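Local coordinates for protein beta-methylmalyl-CoA dehydratase (Chloroflexus aurantiacus, PDB 4E3E) that catalyses the reversible dehydration of beta-methylmalyl-CoA to mesaconyl-CoA, a step of the glyoxylate assimilation cycle, at residues Gly202-Ile213 with Phe284-Ile295; Asn9-Gly17 with Lys110-Lys118. One frame throughout, in Å; residues are numbered along the deposited sequence.

Contact 1: Gly202-Ile213 with Phe284-Ile295; sequences GEKIDHVDGVTI and FAGDTIYAWSEI
His207 and Ser293 meet across an antiparallel pair of the hot-dog sheet, where strand 204-212, the outermost in this chain, lies along strand 288-300; Thr212 bonds on to the second subunit. Between Asp206 and Val211 the pairing breaks and resumes two residues out of register, giving two ladders. The packing is tight on the face of Ile205 and Ser293, under helix 250-265. There NE2 of His207 meets Ser293 OG in the plane of the imidazole, 2.7 Å away and nearly straight at 173°. With CG beside its backbone N (chi1 -58°), the ring swings back beneath the carbonyl of Ile205, whose O lies over its centre. ND1 bonds to Asn263 O, so both ring nitrogens are engaged; a leucine here would probably cost Ser293 OG and Asn263 O their bonds to the ring. Farther along, Ile213 CD1 packs on Ile289 CG1 at 3.7 Å. The outer end is looser: Lys204 NZ stays 4.4 Å from Glu294 OE1, too far for a salt bridge, while Lys204 CD rests 3.8 Å from Trp292 CZ3. Between the ladders a water donates to Asp209 O and accepts from Ala291 N. Gly210 CA lies over the Tyr290 ring, 3.8 Å from its centroid.

Contact 2: Asn9-Gly17 with Lys110-Lys118; sequences NFFEDFRLG and KVIGLRQNK. With SO4 (sulfate ion), chain C.
Leu114 turns both methyls to the loop: CD2 touches Phe14 CB at 3.8 Å and also Phe11 CE1, while CD1 comes 3.7 Å from Phe14 O. Phe11, its CG anti to the backbone N (chi1 178°), brings the far end of its ring to the strand, with CZ 3.5 Å from Gln116 N and CE2 against Gln116 CB. At the other end Val111 CB rests 3.4 Å from Arg15 O, and its CG2 touches Phe14 CD1. One backbone bond joins the segments, Gly17 N to Val111 O at 2.8 Å. The loop thus lies across strand 104-116 of the hot-dog sheet just before continuing into its edge strand 19-27. A classic beta bulge, Ile112 and Gly113 both facing Tyr126, lies in the strand where Leu16 CD1 meets Ile112 C. Behind this layer the short 3-10 turn is tied by Asp13 OD2, which accepts from Phe10 N and pairs with Arg151. Arg15 turns back, and its NH1 donates to the carbonyls of Glu12 and Phe14. Gln116 OE1 bonds to Lys150. Outermost, a sulfate, probably from the crystallisation liquor, accepts at O3 from Arg115 NH1 (2.8 Å) and at O2 from Lys118 NZ (2.7 Å).

Overall arrangement
Both contacts belong to one antiparallel sheet, toward its two ends and on opposite sides of the chain's centre, with centres 35 Å apart. Contact 1 pairs two neighbouring strands, is the more buried of the two, though only partly, and runs on backbone ladders; the second subunit completes it, Asn234 of that subunit bonding to Tyr290 and Arg230 to Asp209. Contact 2 instead lays a loop over a strand with a single backbone bond, relying on phenylalanine, valine and leucine side chains, and no other protein chain reaches it. It lies nearer the surface, and the side chain of Arg115 is about 7 Å from that of Leu88, a probable substrate-binding residue, whereas contact 1 is remote from such sites.

Contact 1: Gly202-Ile213 with Phe284-Ile295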
loop_
_atom_site.group_PDB
_atom_site.type_symbol
_atom_site.label_atom_id
_atom_site.label_comp_id
_atom_site.label_asym_id
_atom_site.label_seq_id
_atom_site.Cartn_x
_atom_site.Cartn_y
_atom_site.Cartn_z
ATOM N N GLY A 202 -1.238 30.016 23.476
ATOM C CA GLY A 202 -1.536 31.034 22.505
ATOM C C GLY A 202 -0.581 31.136 21.344
ATOM O O GLY A 202 -0.873 31.775 20.385
ATOM N N GLU A 203 0.529 30.445 21.412
ATOM C CA GLU A 203 1.465 30.473 20.328
ATOM C C GLU A 203 0.933 29.744 19.119
ATOM O O GLU A 203 0.209 28.796 19.238
ATOM C CB GLU A 203 2.826 29.970 20.753
ATOM C CG GLU A 203 3.201 28.609 20.284
ATOM C CD GLU A 203 4.600 28.236 20.682
ATOM O OE1 GLU A 203 4.772 27.596 21.699
ATOM O OE2 GLU A 203 5.521 28.575 19.964
ATOM N N LYS A 204 1.301 30.239 17.956
ATOM C CA LYS A 204 0.897 29.660 16.698
ATOM C C LYS A 204 2.093 29.117 15.966
ATOM O O LYS A 204 3.135 29.709 15.977
ATOM C CB LYS A 204 0.167 30.662 15.836
ATOM C CG LYS A 204 -1.062 31.212 16.493
ATOM C CD LYS A 204 -1.953 31.879 15.495
ATOM C CE LYS A 204 -2.617 33.067 16.125
ATOM N NZ LYS A 204 -4.032 33.079 15.725
ATOM N N ILE A 205 1.917 27.955 15.365
ATOM C CA ILE A 205 3.003 27.217 14.717
ATOM C C ILE A 205 2.672 26.897 13.259
ATOM O O ILE A 205 1.713 26.166 12.978
ATOM C CB ILE A 205 3.267 25.896 15.457
ATOM C CG1 ILE A 205 3.515 26.171 16.947
ATOM C CG2 ILE A 205 4.441 25.153 14.829
ATOM C CD1 ILE A 205 3.475 24.924 17.805
ATOM N N ASP A 206 3.468 27.435 12.341
ATOM C CA ASP A 206 3.319 27.165 10.912
ATOM C C ASP A 206 4.079 25.880 10.604
ATOM O O ASP A 206 5.297 25.844 10.760
ATOM C CB ASP A 206 3.892 28.346 10.124
ATOM C CG ASP A 206 3.714 28.216 8.618
ATOM O OD1 ASP A 206 3.339 27.141 8.118
ATOM O OD2 ASP A 206 3.964 29.220 7.919
ATOM N N HIS A 207 3.374 24.827 10.176
ATOM C CA HIS A 207 4.030 23.534 9.906
ATOM C C HIS A 207 4.763 23.469 8.588
ATOM O O HIS A 207 5.459 22.480 8.310
ATOM C CB HIS A 207 3.055 22.369 10.081
ATOM C CG HIS A 207 2.456 22.309 11.454
ATOM N ND1 HIS A 207 3.218 22.238 12.573
ATOM C CD2 HIS A 207 1.133 22.358 11.880
ATOM C CE1 HIS A 207 2.421 22.230 13.657
ATOM N NE2 HIS A 207 1.146 22.297 13.236
ATOM N N VAL A 208 4.622 24.535 7.788
ATOM C CA VAL A 208 5.424 24.779 6.582
ATOM C C VAL A 208 5.084 23.865 5.389
ATOM O O VAL A 208 4.677 24.356 4.325
ATOM C CB VAL A 208 6.962 24.773 6.871
ATOM C CG1 VAL A 208 7.755 25.027 5.599
ATOM C CG2 VAL A 208 7.333 25.822 7.929
ATOM N N ASP A 209 5.247 22.552 5.554
ATOM C CA ASP A 209 5.112 21.629 4.420
ATOM C C ASP A 209 3.692 21.573 3.833
ATOM O O ASP A 209 2.694 21.668 4.555
ATOM C CB ASP A 209 5.554 20.210 4.812
ATOM C CG ASP A 209 6.993 20.152 5.309
ATOM O OD1 ASP A 209 7.272 20.579 6.458
ATOM O OD2 ASP A 209 7.853 19.652 4.555
ATOM N N GLY A 210 3.614 21.398 2.520
ATOM C CA GLY A 210 2.348 21.124 1.845
ATOM C C GLY A 210 2.408 19.799 1.100
ATOM O O GLY A 210 3.440 19.468 0.512
ATOM N N VAL A 211 1.307 19.042 1.121
ATOM C CA VAL A 211 1.249 17.743 0.433
ATOM C C VAL A 211 0.007 17.626 -0.439
ATOM O O VAL A 211 -1.114 17.962 -0.010
ATOM C CB VAL A 211 1.357 16.531 1.398
ATOM C CG1 VAL A 211 2.707 16.539 2.103
ATOM C CG2 VAL A 211 0.202 16.484 2.406
ATOM N N THR A 212 0.211 17.153 -1.666
ATOM C CA THR A 212 -0.882 17.057 -2.636
ATOM C C THR A 212 -1.569 15.692 -2.551
ATOM O O THR A 212 -0.903 14.658 -2.501
ATOM C CB THR A 212 -0.363 17.334 -4.052
ATOM O OG1 THR A 212 0.306 18.594 -4.042
ATOM C CG2 THR A 212 -1.495 17.376 -5.081
ATOM N N ILE A 213 -2.904 15.717 -2.519
ATOM C CA ILE A 213 -3.737 14.512 -2.452
ATOM C C ILE A 213 -3.922 13.891 -3.832
ATOM O O ILE A 213 -4.299 14.577 -4.777
ATOM C CB ILE A 213 -5.113 14.831 -1.825
ATOM C CG1 ILE A 213 -4.927 15.389 -0.408
ATOM C CG2 ILE A 213 -6.040 13.613 -1.826
ATOM C CD1 ILE A 213 -6.210 15.827 0.260
ATOM N N PHE A 284 -10.309 17.710 -2.201
ATOM C CA PHE A 284 -10.359 16.944 -3.442
ATOM C C PHE A 284 -8.954 16.544 -3.847
ATOM O O PHE A 284 -7.997 17.207 -3.446
ATOM C CB PHE A 284 -10.958 17.815 -4.541
ATOM C CG PHE A 284 -12.310 18.371 -4.195
ATOM C CD1 PHE A 284 -13.446 17.577 -4.285
ATOM C CD2 PHE A 284 -12.444 19.694 -3.765
ATOM C CE1 PHE A 284 -14.698 18.086 -3.964
ATOM C CE2 PHE A 284 -13.690 20.210 -3.434
ATOM C CZ PHE A 284 -14.823 19.400 -3.542
ATOM N N ALA A 285 -8.825 15.457 -4.623
ATOM C CA ALA A 285 -7.535 15.083 -5.221
ATOM C C ALA A 285 -7.045 16.268 -6.015
ATOM O O ALA A 285 -7.862 16.949 -6.645
ATOM C CB ALA A 285 -7.684 13.872 -6.124
ATOM N N GLY A 286 -5.742 16.552 -5.945
ATOM C CA GLY A 286 -5.206 17.754 -6.590
ATOM C C GLY A 286 -5.064 18.962 -5.667
ATOM O O GLY A 286 -4.376 19.939 -5.998
ATOM N N ASP A 287 -5.747 18.931 -4.529
ATOM C CA ASP A 287 -5.556 19.951 -3.515
ATOM C C ASP A 287 -4.264 19.701 -2.764
ATOM O O ASP A 287 -3.936 18.553 -2.422
ATOM C CB ASP A 287 -6.724 19.962 -2.527
ATOM C CG ASP A 287 -8.020 20.507 -3.144
ATOM O OD1 ASP A 287 -7.973 21.187 -4.192
ATOM O OD2 ASP A 287 -9.101 20.260 -2.567
ATOM N N THR A 288 -3.535 20.771 -2.473
ATOM C CA THR A 288 -2.352 20.646 -1.592
ATOM C C THR A 288 -2.671 21.095 -0.164
ATOM O O THR A 288 -3.073 22.236 0.056
ATOM C CB THR A 288 -1.165 21.438 -2.169
ATOM O OG1 THR A 288 -0.941 21.000 -3.513
ATOM C CG2 THR A 288 0.110 21.235 -1.347
ATOM N N ILE A 289 -2.473 20.196 0.804
ATOM C CA ILE A 289 -2.864 20.452 2.175
ATOM C C ILE A 289 -1.676 21.004 2.971
ATOM O O ILE A 289 -0.571 20.426 2.943
ATOM C CB ILE A 289 -3.373 19.162 2.881
ATOM C CG1 ILE A 289 -4.595 18.558 2.145
ATOM C CG2 ILE A 289 -3.709 19.448 4.340
ATOM C CD1 ILE A 289 -5.707 19.565 1.796
ATOM N N TYR A 290 -1.921 22.114 3.673
ATOM C CA TYR A 290 -0.976 22.698 4.625
ATOM C C TYR A 290 -1.639 22.733 5.988
ATOM O O TYR A 290 -2.858 22.605 6.091
ATOM C CB TYR A 290 -0.681 24.133 4.246
ATOM C CG TYR A 290 0.049 24.322 2.953
ATOM C CD1 TYR A 290 -0.645 24.412 1.737
ATOM C CD2 TYR A 290 1.436 24.469 2.943
ATOM C CE1 TYR A 290 0.032 24.624 0.543
ATOM C CE2 TYR A 290 2.124 24.682 1.759
ATOM C CZ TYR A 290 1.421 24.753 0.566
ATOM O OH TYR A 290 2.116 24.965 -0.590
ATOM N N ALA A 291 -0.851 22.930 7.037
ATOM C CA ALA A 291 -1.405 22.958 8.382
ATOM C C ALA A 291 -0.696 23.987 9.258
ATOM O O ALA A 291 0.491 24.289 9.059
ATOM C CB ALA A 291 -1.340 21.569 9.021
ATOM N N TRP A 292 -1.447 24.542 10.202
ATOM C CA TRP A 292 -0.869 25.297 11.305
ATOM C C TRP A 292 -1.593 24.983 12.591
ATOM O O TRP A 292 -2.755 24.567 12.579
ATOM C CB TRP A 292 -0.843 26.800 11.003
ATOM C CG TRP A 292 -2.206 27.446 10.916
ATOM C CD1 TRP A 292 -3.012 27.606 9.784
ATOM C CD2 TRP A 292 -2.965 28.049 12.012
ATOM N NE1 TRP A 292 -4.182 28.255 10.104
ATOM C CE2 TRP A 292 -4.219 28.543 11.425
ATOM C CE3 TRP A 292 -2.744 28.217 13.376
ATOM C CZ2 TRP A 292 -5.184 29.176 12.187
ATOM C CZ3 TRP A 292 -3.726 28.864 14.136
ATOM C CH2 TRP A 292 -4.916 29.329 13.554
ATOM N N SER A 293 -0.912 25.165 13.712
ATOM C CA SER A 293 -1.503 24.846 15.012
ATOM C C SER A 293 -1.414 25.990 16.003
ATOM O O SER A 293 -0.506 26.821 15.931
ATOM C CB SER A 293 -0.879 23.584 15.617
ATOM O OG SER A 293 -1.100 22.477 14.753
ATOM N N GLU A 294 -2.367 26.020 16.930
ATOM C CA GLU A 294 -2.315 26.946 18.058
ATOM C C GLU A 294 -2.318 26.129 19.340
ATOM O O GLU A 294 -3.044 25.128 19.424
ATOM C CB GLU A 294 -3.524 27.872 18.031
ATOM C CG GLU A 294 -3.605 28.806 19.229
ATOM C CD GLU A 294 -4.766 29.769 19.131
ATOM O OE1 GLU A 294 -5.478 29.742 18.114
ATOM O OE2 GLU A 294 -4.960 30.550 20.079
ATOM N N ILE A 295 -1.510 26.534 20.326
ATOM C CA ILE A 295 -1.619 25.934 21.648
ATOM C C ILE A 295 -2.771 26.651 22.364
ATOM O O ILE A 295 -2.606 27.797 22.825
ATOM C CB ILE A 295 -0.310 26.031 22.476
ATOM C CG1 ILE A 295 0.912 25.502 21.691
ATOM C CG2 ILE A 295 -0.485 25.339 23.838
ATOM C CD1 ILE A 295 0.811 24.056 21.212
HETATM O O HOH W 1 1.936 22.942 6.745
#

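Contact 2: Asn9-Gly17 with Lys110-Lys118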
loop_
_atom_site.group_PDB
_atom_site.type_symbol
_atom_site.label_atom_id
_atom_site.label_comp_id
_atom_site.label_asym_id
_atom_site.label_seq_id
_atom_site.Cartn_x
_atom_site.Cartn_y
_atom_site.Cartn_z
ATOM N N ASN A 9 -29.308 3.299 6.911
ATOM C CA ASN A 9 -30.441 3.968 7.521
ATOM C C ASN A 9 -30.620 5.337 6.911
ATOM O O ASN A 9 -29.635 6.006 6.604
ATOM C CB ASN A 9 -30.218 4.114 9.018
ATOM C CG ASN A 9 -30.312 2.795 9.746
ATOM O OD1 ASN A 9 -31.381 2.189 9.807
ATOM N ND2 ASN A 9 -29.193 2.342 10.298
ATOM N N PHE A 10 -31.872 5.744 6.726
ATOM C CA PHE A 10 -32.188 7.135 6.407
ATOM C C PHE A 10 -32.660 7.796 7.696
ATOM O O PHE A 10 -32.855 7.102 8.697
ATOM C CB PHE A 10 -33.254 7.213 5.305
ATOM C CG PHE A 10 -32.726 6.876 3.941
ATOM C CD1 PHE A 10 -32.586 5.545 3.539
ATOM C CD2 PHE A 10 -32.360 7.886 3.058
ATOM C CE1 PHE A 10 -32.090 5.232 2.282
ATOM C CE2 PHE A 10 -31.865 7.578 1.800
ATOM C CZ PHE A 10 -31.727 6.252 1.410
ATOM N N PHE A 11 -32.841 9.121 7.691
ATOM C CA PHE A 11 -33.111 9.833 8.947
ATOM C C PHE A 11 -34.289 9.266 9.741
ATOM O O PHE A 11 -34.164 9.035 10.950
ATOM C CB PHE A 11 -33.273 11.349 8.746
ATOM C CG PHE A 11 -33.594 12.094 10.021
ATOM C CD1 PHE A 11 -32.626 12.248 11.019
ATOM C CD2 PHE A 11 -34.866 12.620 10.236
ATOM C CE1 PHE A 11 -32.916 12.923 12.197
ATOM C CE2 PHE A 11 -35.161 13.296 11.411
ATOM C CZ PHE A 11 -34.184 13.448 12.392
ATOM N N GLU A 12 -35.411 9.027 9.056
ATOM C CA GLU A 12 -36.639 8.547 9.704
ATOM C C GLU A 12 -36.508 7.122 10.257
ATOM O O GLU A 12 -37.346 6.667 11.043
ATOM C CB GLU A 12 -37.854 8.671 8.764
ATOM C CG GLU A 12 -37.809 7.808 7.504
ATOM C CD GLU A 12 -37.234 8.532 6.292
ATOM O OE1 GLU A 12 -36.096 9.052 6.372
ATOM O OE2 GLU A 12 -37.921 8.563 5.246
ATOM N N ASP A 13 -35.446 6.434 9.847
ATOM C CA ASP A 13 -35.197 5.064 10.281
ATOM C C ASP A 13 -34.611 4.975 11.684
ATOM O O ASP A 13 -34.682 3.921 12.315
ATOM C CB ASP A 13 -34.292 4.337 9.284
ATOM C CG ASP A 13 -34.906 4.243 7.899
ATOM O OD1 ASP A 13 -36.151 4.139 7.791
ATOM O OD2 ASP A 13 -34.145 4.275 6.915
ATOM N N PHE A 14 -34.035 6.075 12.166
ATOM C CA PHE A 14 -33.376 6.086 13.467
ATOM C C PHE A 14 -34.357 6.207 14.627
ATOM O O PHE A 14 -35.367 6.902 14.530
ATOM C CB PHE A 14 -32.332 7.205 13.537
ATOM C CG PHE A 14 -31.130 6.972 12.661
ATOM C CD1 PHE A 14 -30.188 5.984 12.985
ATOM C CD2 PHE A 14 -30.926 7.744 11.516
ATOM C CE1 PHE A 14 -29.075 5.770 12.173
ATOM C CE2 PHE A 14 -29.818 7.536 10.706
ATOM C CZ PHE A 14 -28.888 6.552 11.034
ATOM N N ARG A 15 -34.054 5.510 15.717
ATOM C CA ARG A 15 -34.847 5.602 16.934
ATOM C C ARG A 15 -33.973 6.019 18.107
ATOM O O ARG A 15 -32.913 5.425 18.339
ATOM C CB ARG A 15 -35.537 4.272 17.244
ATOM C CG ARG A 15 -36.640 3.890 16.268
ATOM C CD ARG A 15 -37.773 4.907 16.269
ATOM N NE ARG A 15 -38.812 4.571 15.300
ATOM C CZ ARG A 15 -38.770 4.869 14.002
ATOM N NH1 ARG A 15 -37.732 5.521 13.490
ATOM N NH2 ARG A 15 -39.775 4.513 13.212
ATOM N N LEU A 16 -34.418 7.039 18.841
ATOM C CA LEU A 16 -33.715 7.479 20.037
ATOM C C LEU A 16 -33.462 6.297 20.965
ATOM O O LEU A 16 -34.373 5.539 21.279
ATOM C CB LEU A 16 -34.506 8.562 20.783
ATOM C CG LEU A 16 -33.788 9.112 22.024
ATOM C CD1 LEU A 16 -32.527 9.865 21.611
ATOM C CD2 LEU A 16 -34.704 9.991 22.862
ATOM N N GLY A 17 -32.219 6.143 21.392
ATOM C CA GLY A 17 -31.858 5.066 22.302
ATOM C C GLY A 17 -31.518 3.732 21.651
ATOM O O GLY A 17 -31.119 2.795 22.348
ATOM N N LYS A 110 -24.826 4.068 19.602
ATOM C CA LYS A 110 -26.126 4.334 20.192
ATOM C C LYS A 110 -26.647 5.693 19.725
ATOM O O LYS A 110 -25.909 6.664 19.716
ATOM C CB LYS A 110 -26.019 4.326 21.707
ATOM C CG LYS A 110 -27.355 4.477 22.411
ATOM C CD LYS A 110 -27.122 4.448 23.910
ATOM C CE LYS A 110 -28.232 3.730 24.588
ATOM N NZ LYS A 110 -29.085 4.655 25.388
ATOM N N VAL A 111 -27.918 5.755 19.340
ATOM C CA VAL A 111 -28.537 7.026 18.985
ATOM C C VAL A 111 -28.899 7.776 20.270
ATOM O O VAL A 111 -29.674 7.276 21.101
ATOM C CB VAL A 111 -29.779 6.837 18.095
ATOM C CG1 VAL A 111 -30.400 8.184 17.747
ATOM C CG2 VAL A 111 -29.411 6.075 16.833
ATOM N N ILE A 112 -28.315 8.963 20.432
ATOM C CA ILE A 112 -28.510 9.773 21.634
ATOM C C ILE A 112 -29.153 11.115 21.308
ATOM O O ILE A 112 -29.361 11.938 22.194
ATOM C CB ILE A 112 -27.184 10.012 22.399
ATOM C CG1 ILE A 112 -26.173 10.798 21.535
ATOM C CG2 ILE A 112 -26.621 8.691 22.917
ATOM C CD1 ILE A 112 -24.994 11.366 22.311
ATOM N N GLY A 113 -29.458 11.336 20.033
ATOM C CA GLY A 113 -30.089 12.579 19.621
ATOM C C GLY A 113 -30.648 12.534 18.218
ATOM O O GLY A 113 -30.082 11.877 17.342
ATOM N N LEU A 114 -31.769 13.229 18.024
ATOM C CA LEU A 114 -32.398 13.396 16.719
ATOM C C LEU A 114 -32.999 14.791 16.602
ATOM O O LEU A 114 -33.613 15.288 17.551
ATOM C CB LEU A 114 -33.516 12.363 16.511
ATOM C CG LEU A 114 -33.196 10.871 16.374
ATOM C CD1 LEU A 114 -34.477 10.036 16.357
ATOM C CD2 LEU A 114 -32.357 10.621 15.128
ATOM N N ARG A 115 -32.822 15.420 15.443
ATOM C CA ARG A 115 -33.507 16.672 15.131
ATOM C C ARG A 115 -33.712 16.827 13.627
ATOM O O ARG A 115 -32.754 17.050 12.877
ATOM C CB ARG A 115 -32.776 17.909 15.691
ATOM C CG ARG A 115 -33.547 19.212 15.437
ATOM C CD ARG A 115 -32.779 20.470 15.827
ATOM N NE ARG A 115 -31.634 20.742 14.952
ATOM C CZ ARG A 115 -31.657 21.543 13.884
ATOM N NH1 ARG A 115 -32.775 22.166 13.524
ATOM N NH2 ARG A 115 -30.550 21.720 13.168
ATOM N N GLN A 116 -34.968 16.716 13.197
ATOM C CA GLN A 116 -35.311 16.938 11.802
ATOM C C GLN A 116 -34.993 18.382 11.452
ATOM O O GLN A 116 -35.278 19.277 12.234
ATOM C CB GLN A 116 -36.789 16.640 11.538
ATOM C CG GLN A 116 -37.206 16.949 10.109
ATOM C CD GLN A 116 -38.537 16.338 9.742
ATOM O OE1 GLN A 116 -38.672 15.114 9.661
ATOM N NE2 GLN A 116 -39.530 17.187 9.511
ATOM N N ASN A 117 -34.383 18.597 10.289
ATOM C CA ASN A 117 -34.094 19.950 9.830
ATOM C C ASN A 117 -35.350 20.714 9.437
ATOM O O ASN A 117 -36.393 20.112 9.141
ATOM C CB ASN A 117 -33.039 19.947 8.714
ATOM C CG ASN A 117 -31.643 19.756 9.251
ATOM O OD1 ASN A 117 -31.181 20.529 10.104
ATOM N ND2 ASN A 117 -30.945 18.717 8.769
ATOM N N LYS A 118 -35.248 22.041 9.456
ATOM C CA LYS A 118 -36.398 22.910 9.208
ATOM C C LYS A 118 -37.022 22.743 7.822
ATOM O O LYS A 118 -38.241 22.848 7.682
ATOM C CB LYS A 118 -36.050 24.370 9.496
ATOM C CG LYS A 118 -36.187 24.711 10.969
ATOM C CD LYS A 118 -35.216 25.797 11.386
ATOM C CE LYS A 118 -34.959 25.736 12.878
ATOM N NZ LYS A 118 -33.828 26.632 13.208
HETATM S S SO4 C . -31.630 24.406 10.653
HETATM O O1 SO4 C . -31.956 24.858 9.281
HETATM O O2 SO4 C . -31.892 25.486 11.627
HETATM O O3 SO4 C . -32.490 23.241 10.975
HETATM O O4 SO4 C . -30.192 24.041 10.725
#